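Local coordinates for flavoprotein (PDB 5V8S) that carries a mu-oxo-diiron centre and, as a flavo-diiron protein, probably passes electrons between bound FMN and the iron site in an oxidoreductase reaction, at residues Ser197-Glu200 with Arg201-His205; Asp79-Ser82 with Lys83-Pro87; Glu226-Ser229 with Ser230-Ile233; Glu306-Ile310 with Ser311-Lys315; Thr207-Val211 with Thr212-His216. The protein carries 1 engineered substitution. One frame throughout, in Å; residues are numbered along the deposited sequence. Where two conformers were deposited one is given.

Contact 1 (Ser197-Glu200 with Arg201-His205)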
# COMPACT_ATOMS: atom_id res chain seq x y z
N SER A 197 7.98 32.41 8.49
CA SER A 197 7.27 31.74 7.40
C SER A 197 7.83 30.34 7.18
O SER A 197 7.07 29.43 6.84
CB SER A 197 7.33 32.57 6.12
OG SER A 197 8.59 32.47 5.48
N VAL A 198 9.13 30.15 7.39
CA VAL A 198 9.71 28.81 7.33
C VAL A 198 9.16 27.94 8.45
O VAL A 198 8.79 26.78 8.23
CB VAL A 198 11.25 28.88 7.38
CG1 VAL A 198 11.88 27.48 7.55
CG2 VAL A 198 11.81 29.59 6.13
N VAL A 199 9.10 28.48 9.66
CA VAL A 199 8.58 27.68 10.78
C VAL A 199 7.16 27.21 10.50
O VAL A 199 6.82 26.05 10.72
CB VAL A 199 8.68 28.47 12.10
CG1 VAL A 199 7.88 27.78 13.19
CG2 VAL A 199 10.13 28.63 12.51
N GLU A 200 6.31 28.12 9.99
CA GLU A 200 4.91 27.75 9.74
C GLU A 200 4.79 26.68 8.67
O GLU A 200 3.95 25.78 8.79
CB GLU A 200 4.10 28.99 9.36
CG GLU A 200 3.89 29.92 10.55
CD GLU A 200 3.18 31.21 10.19
OE1 GLU A 200 2.38 31.20 9.23
OE2 GLU A 200 3.41 32.24 10.87
N ARG A 201 5.58 26.77 7.60
CA ARG A 201 5.57 25.73 6.58
C ARG A 201 6.14 24.42 7.11
O ARG A 201 5.79 23.35 6.62
CB ARG A 201 6.37 26.24 5.39
CG ARG A 201 6.72 25.30 4.33
CD ARG A 201 7.53 26.01 3.23
NE ARG A 201 7.52 27.48 3.35
CZ ARG A 201 8.60 28.24 3.25
NH1 ARG A 201 9.80 27.71 3.00
NH2 ARG A 201 8.48 29.56 3.38
N TYR A 202 7.06 24.49 8.08
CA TYR A 202 7.78 23.32 8.56
C TYR A 202 6.93 22.47 9.51
O TYR A 202 7.02 21.24 9.48
CB TYR A 202 9.07 23.78 9.25
CG TYR A 202 9.89 22.69 9.91
CD1 TYR A 202 10.39 21.62 9.17
CD2 TYR A 202 10.21 22.75 11.26
CE1 TYR A 202 11.15 20.64 9.76
CE2 TYR A 202 10.99 21.76 11.87
CZ TYR A 202 11.44 20.70 11.11
OH TYR A 202 12.22 19.73 11.69
N LEU A 203 6.13 23.08 10.37
CA LEU A 203 5.49 22.32 11.44
C LEU A 203 4.60 21.18 10.94
O LEU A 203 4.61 20.11 11.57
CB LEU A 203 4.78 23.25 12.42
CG LEU A 203 5.75 23.98 13.37
CD1 LEU A 203 5.02 25.08 14.11
CD2 LEU A 203 6.36 23.02 14.35
N PRO A 204 3.84 21.31 9.85
CA PRO A 204 3.08 20.15 9.37
C PRO A 204 3.98 18.97 9.00
O PRO A 204 3.57 17.82 9.15
CB PRO A 204 2.31 20.70 8.17
CG PRO A 204 2.21 22.17 8.45
CD PRO A 204 3.48 22.55 9.13
N HIS A 205 5.20 19.24 8.53
CA HIS A 205 6.15 18.16 8.27
C HIS A 205 6.72 17.57 9.56
O HIS A 205 7.16 16.41 9.55
CB HIS A 205 7.25 18.63 7.34
CG HIS A 205 6.75 19.09 6.00
ND1 HIS A 205 6.54 18.22 4.95
CD2 HIS A 205 6.39 20.32 5.56
CE1 HIS A 205 6.07 18.90 3.92
NE2 HIS A 205 5.96 20.17 4.26
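The carbonyl oxygen Val199 O takes two backbone donors, Leu203 N at 3.1 Å and, weakly, Tyr202 N. The weak Tyr202 bond spans three residues, in the first turns of helix 196-214, in the metallo-beta-lactamase-like part of the chain. Tyr202 N is shared, since it also reaches Val198 O at 2.9 Å with a bent N-H...O angle of 134°. Two residues on, Pro204 has no N-H to give; its CD rests 3.3 Å from Glu200 O, and the helix kinks there. On the side facing helix 248-260, Val199 CG1 and Leu203 CD1 meet at 4.0 Å, the two side chains lying alongside each other and pointing the same way. Tyr202 heads elsewhere, its OH bonded to the backbone of Leu242. Arg201 leaves with CG opposite its own N (chi1 169°) and bends at chi3, which folds the guanidinium back over the preceding turn. The backbone N and CA of Val198 lie over one face, CA offset toward its rim, and Glu189 is a long, weak ion partner of NH1. Ser197 OG, bonded to Asn195 OD1, comes at the guanidinium obliquely and stays 3.6 Å from Arg201 NH2.

Contact 2 (Asp79-Ser82 with Lys83-Pro87)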
# COMPACT_ATOMS: atom_id res chain seq x y z
N ASP A 79 34.46 13.67 4.83
CA ASP A 79 35.02 14.84 4.16
C ASP A 79 34.54 16.12 4.82
O ASP A 79 35.34 17.04 5.06
CB ASP A 79 34.65 14.82 2.68
CG ASP A 79 35.19 13.58 1.97
OD1 ASP A 79 36.17 12.98 2.47
OD2 ASP A 79 34.63 13.21 0.91
N ALA A 80 33.25 16.21 5.16
CA ALA A 80 32.73 17.42 5.78
C ALA A 80 33.30 17.60 7.18
O ALA A 80 33.69 18.71 7.56
CB ALA A 80 31.21 17.39 5.84
N LEU A 81 33.35 16.52 7.96
CA LEU A 81 33.90 16.59 9.31
C LEU A 81 35.35 17.08 9.29
O LEU A 81 35.76 17.87 10.16
CB LEU A 81 33.83 15.20 9.94
CG LEU A 81 34.37 15.05 11.36
CD1 LEU A 81 33.59 15.91 12.33
CD2 LEU A 81 34.32 13.59 11.77
N SER A 82 36.14 16.62 8.32
CA SER A 82 37.56 16.95 8.27
C SER A 82 37.80 18.43 7.98
O SER A 82 38.92 18.91 8.17
CB SER A 82 38.25 16.12 7.19
OG SER A 82 38.16 14.73 7.47
N LYS A 83 36.79 19.15 7.51
CA LYS A 83 36.97 20.57 7.25
C LYS A 83 36.91 21.39 8.53
O LYS A 83 37.42 22.53 8.54
CB LYS A 83 35.92 21.07 6.25
CG LYS A 83 36.01 20.42 4.87
CD LYS A 83 34.97 21.00 3.92
CE LYS A 83 34.91 20.25 2.59
NZ LYS A 83 33.86 20.82 1.67
N ILE A 84 36.35 20.85 9.61
CA ILE A 84 36.23 21.58 10.87
C ILE A 84 37.06 20.98 12.00
O ILE A 84 37.20 21.63 13.05
CB ILE A 84 34.76 21.74 11.30
CG1 ILE A 84 34.11 20.37 11.50
CG2 ILE A 84 34.00 22.53 10.25
CD1 ILE A 84 32.74 20.43 12.09
N VAL A 85 37.62 19.78 11.83
CA VAL A 85 38.49 19.20 12.84
C VAL A 85 39.30 18.09 12.18
O VAL A 85 38.81 17.40 11.28
CB VAL A 85 37.67 18.68 14.05
CG1 VAL A 85 36.79 17.49 13.64
CG2 VAL A 85 38.58 18.29 15.19
N ASP A 86 40.54 17.94 12.63
CA ASP A 86 41.28 16.73 12.30
C ASP A 86 40.59 15.58 13.03
O ASP A 86 40.57 15.58 14.26
CB ASP A 86 42.73 16.87 12.78
CG ASP A 86 43.62 15.74 12.30
OD1 ASP A 86 43.14 14.60 12.14
OD2 ASP A 86 44.83 15.99 12.09
N PRO A 87 40.00 14.62 12.32
CA PRO A 87 39.30 13.53 13.03
C PRO A 87 40.15 12.85 14.09
O PRO A 87 39.63 12.35 15.09
CB PRO A 87 38.90 12.58 11.90
CG PRO A 87 38.83 13.46 10.68
CD PRO A 87 39.92 14.47 10.86
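Helix 74-82 ends in two backbone bonds of 3-10 spacing: Lys83 N reaches Ala80 O at 3.1 Å and Ile84 N reaches Leu81 O at 3.1 Å, each three residues back and each approaching from well above the carbonyl plane. Leu81 O takes a second donor, Val85 N, also at 3.1 Å but almost in line with the carbonyl bond. By Val85 the chain is extended, and Ser82 CA makes a CA-H...O contact with Val85 O at 3.3 Å. Leu81 and Val85 lie side by side and point the same way, with Leu81 CD1 3.8 Å from Val85 CG1. Val85 sets CG1 between its own N and carbonyl carbon (chi1 67°), turning that methyl back toward the leucine, where it also lies near Leu81 O. Lys83 runs out fully extended with its CG against Asp79 O. Ser82 OG, bonded to Ile78 O one turn earlier, presents itself to the ring of Pro87, 3.5 Å from CG. Leu81, Ile84 and Val85 continue onto strands 26-34 and 50-59 through Leu30 and Leu56, packing the helix end on the seven-stranded sheet of the metallo-beta-lactamase-like domain, which the chain re-enters at strand 92-94. The chemistry is thus divided: two carbonyls gather the N-H groups at the helix end, while aliphatic branches make the inward-facing side and leave the lysine chain on the exposed flank.

Contact 3 (Glu226-Ser229 with Ser230-Ile233)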
# COMPACT_ATOMS: atom_id res chain seq x y z
N GLU A 226 7.46 15.57 30.09
CA GLU A 226 7.40 15.79 31.54
C GLU A 226 8.78 15.70 32.16
O GLU A 226 9.15 16.50 33.03
CB GLU A 226 6.47 14.73 32.14
CG GLU A 226 6.46 14.64 33.66
CD GLU A 226 5.74 15.80 34.30
OE1 GLU A 226 4.62 16.13 33.83
OE2 GLU A 226 6.28 16.40 35.26
N LYS A 227 9.56 14.72 31.71
CA LYS A 227 10.91 14.53 32.23
C LYS A 227 11.79 15.72 31.92
O LYS A 227 12.56 16.18 32.77
CB LYS A 227 11.49 13.28 31.57
CG LYS A 227 12.36 12.47 32.45
CD LYS A 227 12.65 11.14 31.82
CE LYS A 227 13.66 10.41 32.65
NZ LYS A 227 13.92 9.08 32.12
N LEU A 228 11.71 16.24 30.70
CA LEU A 228 12.55 17.35 30.30
C LEU A 228 12.08 18.68 30.87
O LEU A 228 12.85 19.65 30.86
CB LEU A 228 12.63 17.41 28.77
CG LEU A 228 13.28 16.17 28.11
CD1 LEU A 228 13.29 16.29 26.61
CD2 LEU A 228 14.70 15.97 28.62
N SER A 229 10.86 18.74 31.41
CA SER A 229 10.31 20.01 31.86
C SER A 229 11.03 20.55 33.09
O SER A 229 10.86 21.73 33.41
CB SER A 229 8.82 19.87 32.17
OG SER A 229 8.61 19.14 33.36
N SER A 230 11.79 19.72 33.80
CA SER A 230 12.58 20.19 34.93
C SER A 230 13.92 20.77 34.53
O SER A 230 14.69 21.20 35.40
CB SER A 230 12.81 19.05 35.92
OG SER A 230 13.82 18.18 35.44
N LEU A 231 14.23 20.81 33.24
CA LEU A 231 15.48 21.34 32.74
C LEU A 231 15.19 22.65 32.03
O LEU A 231 14.17 22.78 31.34
CB LEU A 231 16.12 20.38 31.73
CG LEU A 231 16.60 19.04 32.30
CD1 LEU A 231 16.97 18.11 31.16
CD2 LEU A 231 17.79 19.24 33.25
N LYS A 232 16.07 23.63 32.20
CA LYS A 232 15.98 24.87 31.44
C LYS A 232 16.52 24.60 30.05
O LYS A 232 17.71 24.29 29.89
CB LYS A 232 16.76 25.98 32.14
CG LYS A 232 16.94 27.24 31.31
CD LYS A 232 15.61 27.83 30.85
CE LYS A 232 15.83 28.99 29.87
NZ LYS A 232 14.57 29.53 29.30
N ILE A 233 15.66 24.67 29.04
CA ILE A 233 16.07 24.39 27.67
C ILE A 233 16.21 25.72 26.94
O ILE A 233 15.22 26.44 26.75
CB ILE A 233 15.09 23.44 26.96
CG1 ILE A 233 15.05 22.09 27.68
CG2 ILE A 233 15.51 23.26 25.51
CD1 ILE A 233 14.08 21.11 27.10
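A type I beta turn from Leu228 to Leu231 takes the chain out of helix 218-228 and toward strand 235-238. It is closed by Leu231 N, which donates to Leu228 O at 3.0 Å with an N-H...O angle of 159°; the donor stands above the carbonyl plane instead of on a lone pair. Within the turn, Ser229 OG donates to Glu226 O at 2.7 Å, the shorter of two bonds from this serine; Ser229 N reaches the same oxygen weakly, at 3.3 Å. A chi1 of 73° swings the hydroxyl back over the helix, so side chain and backbone of one residue both address the carbonyl three positions earlier. Ser230 OG turns the same way but remains 3.6 Å from Lys227 O. Beneath the turn the contact is apolar. Leu228 CD2 meets Leu231 CD1 at 4.0 Å, the two leucines slanting across one another, and Ile233 brings CD1 up to Leu228 CB at 4.3 Å from the outgoing segment. The polar side of the turn is largely exposed, whereas Leu228 is buried. Leu228 continues onto Val157 of strand 152-158 and Val169 of strand 168-172, and Leu231 onto Tyr171. Lys227, whose NZ binds Met158 O and forms a salt bridge with Asp143, ties the helix end to the end of strand 152-158 and to the loop before strand 146-149.

Contact 4 (Glu306-Ile310 with Ser311-Lys315)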
# COMPACT_ATOMS: atom_id res chain seq x y z
N GLU A 306 -6.62 7.42 -8.63
CA GLU A 306 -5.83 8.16 -7.66
C GLU A 306 -5.64 7.38 -6.37
O GLU A 306 -6.47 6.58 -5.96
CB GLU A 306 -6.35 9.60 -7.40
CG GLU A 306 -7.83 9.76 -7.10
CD GLU A 306 -8.27 11.25 -7.13
OE1 GLU A 306 -7.63 12.06 -7.83
OE2 GLU A 306 -9.26 11.60 -6.45
N ARG A 307 -4.53 7.67 -5.73
CA ARG A 307 -4.02 6.89 -4.60
C ARG A 307 -3.29 7.87 -3.69
O ARG A 307 -2.21 8.34 -4.05
CB ARG A 307 -3.07 5.84 -5.18
CG ARG A 307 -2.18 5.08 -4.23
CD ARG A 307 -2.89 3.97 -3.54
NE ARG A 307 -3.65 3.10 -4.44
CZ ARG A 307 -3.19 2.01 -5.03
NH1 ARG A 307 -1.93 1.59 -4.85
NH2 ARG A 307 -4.01 1.30 -5.77
N PRO A 308 -3.84 8.22 -2.53
CA PRO A 308 -3.11 9.09 -1.59
C PRO A 308 -1.93 8.38 -0.97
O PRO A 308 -1.86 7.16 -0.88
CB PRO A 308 -4.14 9.41 -0.52
CG PRO A 308 -5.17 8.39 -0.64
CD PRO A 308 -5.21 7.97 -2.06
N ALA A 309 -1.00 9.20 -0.49
CA ALA A 309 0.10 8.72 0.33
C ALA A 309 -0.38 8.47 1.75
O ALA A 309 -0.99 9.33 2.37
CB ALA A 309 1.22 9.75 0.35
N ILE A 310 -0.04 7.30 2.29
CA ILE A 310 -0.49 6.97 3.63
C ILE A 310 0.15 7.90 4.66
O ILE A 310 -0.47 8.20 5.69
CB ILE A 310 -0.23 5.48 3.92
CG1 ILE A 310 -0.65 4.61 2.71
CG2 ILE A 310 -0.96 5.04 5.19
CD1 ILE A 310 -2.11 4.71 2.28
N SER A 311 1.36 8.40 4.40
CA SER A 311 2.00 9.35 5.31
C SER A 311 1.23 10.66 5.40
O SER A 311 1.25 11.31 6.45
CB SER A 311 3.44 9.60 4.86
OG SER A 311 3.47 10.25 3.60
N GLU A 312 0.57 11.07 4.32
CA GLU A 312 -0.21 12.30 4.34
C GLU A 312 -1.53 12.11 5.07
O GLU A 312 -1.97 13.01 5.80
CB GLU A 312 -0.46 12.76 2.91
CG GLU A 312 0.77 13.24 2.19
CD GLU A 312 1.30 14.54 2.78
OE1 GLU A 312 0.49 15.45 3.03
OE2 GLU A 312 2.52 14.65 2.96
N ILE A 313 -2.19 10.97 4.90
CA ILE A 313 -3.36 10.66 5.72
C ILE A 313 -3.00 10.75 7.19
O ILE A 313 -3.69 11.41 7.98
CB ILE A 313 -3.92 9.28 5.36
CG1 ILE A 313 -4.42 9.27 3.91
CG2 ILE A 313 -5.06 8.90 6.31
CD1 ILE A 313 -4.78 7.89 3.37
N LEU A 314 -1.92 10.08 7.59
CA LEU A 314 -1.56 9.99 8.99
C LEU A 314 -1.25 11.37 9.57
O LEU A 314 -1.65 11.67 10.70
CB LEU A 314 -0.37 9.05 9.14
CG LEU A 314 -0.69 7.56 8.99
CD1 LEU A 314 0.58 6.79 8.98
CD2 LEU A 314 -1.57 7.06 10.10
N LYS A 315 -0.60 12.23 8.79
CA LYS A 315 -0.27 13.57 9.24
C LYS A 315 -1.50 14.37 9.65
O LYS A 315 -1.41 15.25 10.53
CB LYS A 315 0.46 14.29 8.12
CG LYS A 315 0.66 15.76 8.30
CD LYS A 315 1.00 16.41 6.97
CE LYS A 315 -0.24 16.63 6.13
NZ LYS A 315 0.12 17.41 4.93
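The flat peptide carbonyl of Ala309 is met within its own plane by Ile313 N, 3.2 Å from Ala309 O with an N-H...O angle of 165°, while Glu312 N adds a weak bond to the same oxygen. The carboxylate of Glu312 is a second flat group: Lys315 NZ comes to OE1 on its syn side at 2.8 Å, somewhat out of the carboxylate plane, and OE2 makes a salt bridge with Lys208 of helix 196-214. Ala309 is the N-cap residue of helix 310-316, and its methyl lies 4.0 Å from both Glu312 CG and Ser311 OG. That hydroxyl is bonded to Glu45 O. Leu314 N to Ile310 O, 3.0 Å, is the next bond of the helix. On the side facing strand 296-302 of the flavodoxin-like domain, Ile313 brings CD1 to Pro308 CG at 4.1 Å, the two side chains slanting past each other; its CG1 lies opposite the carbonyl carbon (chi1 -64°), which sends the extended branch back toward the cap. Leading into the helix, Arg307 reaches Val43 O and the ring of Tyr39 of the second subunit. The helix start therefore combines an apolar underside with a charged flank on which one carboxylate serves two lysines, an arrangement likely to keep Glu312 ionised; through OE2 the flavodoxin-like domain has an ion pair with the diiron domain.

Contact 5 (Thr207-Val211 with Thr212-His216)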
# COMPACT_ATOMS: atom_id res chain seq x y z
N THR A 207 4.65 17.26 12.21
CA THR A 207 3.55 16.38 12.56
C THR A 207 3.63 15.07 11.79
O THR A 207 3.43 13.99 12.35
CB THR A 207 2.22 17.07 12.27
OG1 THR A 207 2.17 18.27 13.04
CG2 THR A 207 1.06 16.16 12.65
N LYS A 208 3.92 15.16 10.49
CA LYS A 208 4.04 13.96 9.66
C LYS A 208 5.12 13.02 10.20
O LYS A 208 4.92 11.80 10.25
CB LYS A 208 4.36 14.38 8.23
CG LYS A 208 4.32 13.27 7.20
CD LYS A 208 4.66 13.88 5.83
CE LYS A 208 4.77 12.89 4.71
NZ LYS A 208 5.08 13.59 3.43
N TYR A 209 6.27 13.58 10.59
CA TYR A 209 7.36 12.81 11.20
C TYR A 209 6.92 12.18 12.52
O TYR A 209 7.15 10.98 12.76
CB TYR A 209 8.57 13.74 11.41
CG TYR A 209 9.72 13.05 12.08
CD1 TYR A 209 10.64 12.32 11.34
CD2 TYR A 209 9.90 13.11 13.47
CE1 TYR A 209 11.70 11.68 11.95
CE2 TYR A 209 10.94 12.47 14.08
CZ TYR A 209 11.83 11.74 13.31
OH TYR A 209 12.88 11.09 13.92
N ILE A 210 6.30 12.96 13.40
CA ILE A 210 5.86 12.42 14.68
C ILE A 210 4.98 11.21 14.48
O ILE A 210 5.18 10.15 15.09
CB ILE A 210 5.12 13.49 15.51
CG1 ILE A 210 6.06 14.60 15.94
CG2 ILE A 210 4.48 12.85 16.72
CD1 ILE A 210 5.33 15.83 16.47
N VAL A 211 3.94 11.35 13.66
CA VAL A 211 2.96 10.27 13.55
C VAL A 211 3.59 9.04 12.92
O VAL A 211 3.45 7.91 13.43
CB VAL A 211 1.70 10.73 12.79
CG1 VAL A 211 0.70 9.56 12.69
CG2 VAL A 211 1.02 11.92 13.47
N THR A 212 4.31 9.22 11.81
CA THR A 212 4.86 8.08 11.09
C THR A 212 5.96 7.37 11.86
O THR A 212 6.01 6.14 11.85
CB THR A 212 5.35 8.45 9.68
OG1 THR A 212 6.37 9.46 9.74
CG2 THR A 212 4.19 8.87 8.78
N VAL A 213 6.84 8.11 12.53
CA VAL A 213 8.01 7.51 13.19
C VAL A 213 7.74 7.19 14.65
O VAL A 213 8.12 6.12 15.15
CB VAL A 213 9.23 8.43 13.02
CG1 VAL A 213 10.45 7.88 13.76
CG2 VAL A 213 9.55 8.60 11.55
N ILE A 214 7.09 8.11 15.37
CA ILE A 214 6.91 7.99 16.81
C ILE A 214 5.48 7.65 17.22
O ILE A 214 5.24 7.39 18.41
CB ILE A 214 7.37 9.28 17.52
CG1 ILE A 214 8.67 9.81 16.88
CG2 ILE A 214 7.57 9.04 19.01
CD1 ILE A 214 9.16 11.12 17.46
N GLY A 215 4.53 7.64 16.29
CA GLY A 215 3.13 7.66 16.69
C GLY A 215 2.69 6.47 17.52
O GLY A 215 1.78 6.60 18.35
N HIS A 216 3.29 5.30 17.31
CA HIS A 216 2.87 4.15 18.10
C HIS A 216 3.14 4.38 19.58
O HIS A 216 2.46 3.81 20.44
CB HIS A 216 3.61 2.90 17.61
CG HIS A 216 3.11 1.62 18.20
ND1 HIS A 216 1.81 1.19 18.06
CD2 HIS A 216 3.75 0.66 18.91
CE1 HIS A 216 1.67 0.02 18.67
NE2 HIS A 216 2.83 -0.32 19.19
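Thr212 turns OG1 between its own N and carbonyl carbon (chi1 59°), where the hydroxyl donates to Lys208 O at 2.8 Å. Lys208 O is held twice, since Thr212 N also reaches it, at 3.1 Å, and the two donors come from opposite faces of the carbonyl plane. Tyr209 swings its ring out with CG opposite the backbone N (chi1 178°), which lays one face beside the side chain one turn on. Thr212 OG1 has a further partner in Tyr185 OH. Val213 CG2 sits over the Tyr209 ring in a CH-pi contact, 4.2 Å from the centroid and 28° off the normal, while CG1 of the same valine lies near the phenol oxygen. Ile214 CD1 approaches Tyr209 CE2 obliquely, at 4.1 Å. This is the C-terminal half of helix 196-214, running beside the metal site of the metallo-beta-lactamase fold: the Tyr209 side chain is about 4 Å from the mu-oxo-diiron centre and touches Asp180, as Val213 touches His163, both residues of that pocket. Tyr185 meets the Tyr209 ring edge-to-face. The helix then widens into a pi-type turn. Ile214 N still bonds to Ile210 O at 2.8 Å, but the next link, from Gly215 N to Val211 O, is weak at 3.1 Å, and Gly215 CA closes on that oxygen at 3.3 Å.

Overall arrangement
Contacts 1 and 5 are consecutive parts of helix 196-214: the first is partly exposed and kinked, the second wholly buried near the chain's centre and beside the diiron site. Contact 4, from the flavodoxin-like domain, joins contact 5 through the salt bridge Glu312-Lys208 and through packing of Ser311 and Leu314, and touches contact 1 where Lys315 meets Pro204; contacts 4 and 5 also reach the second subunit. Contacts 2 (partly buried) and 3 (at the surface) lie apart, their centres about 33 Å from each other, and each finishes a helix before a strand. There backbone turns and aliphatic pairs prevail, with a serine hydroxyl capturing an earlier carbonyl, whereas aromatic packing marks contact 5 and paired charges contact 4.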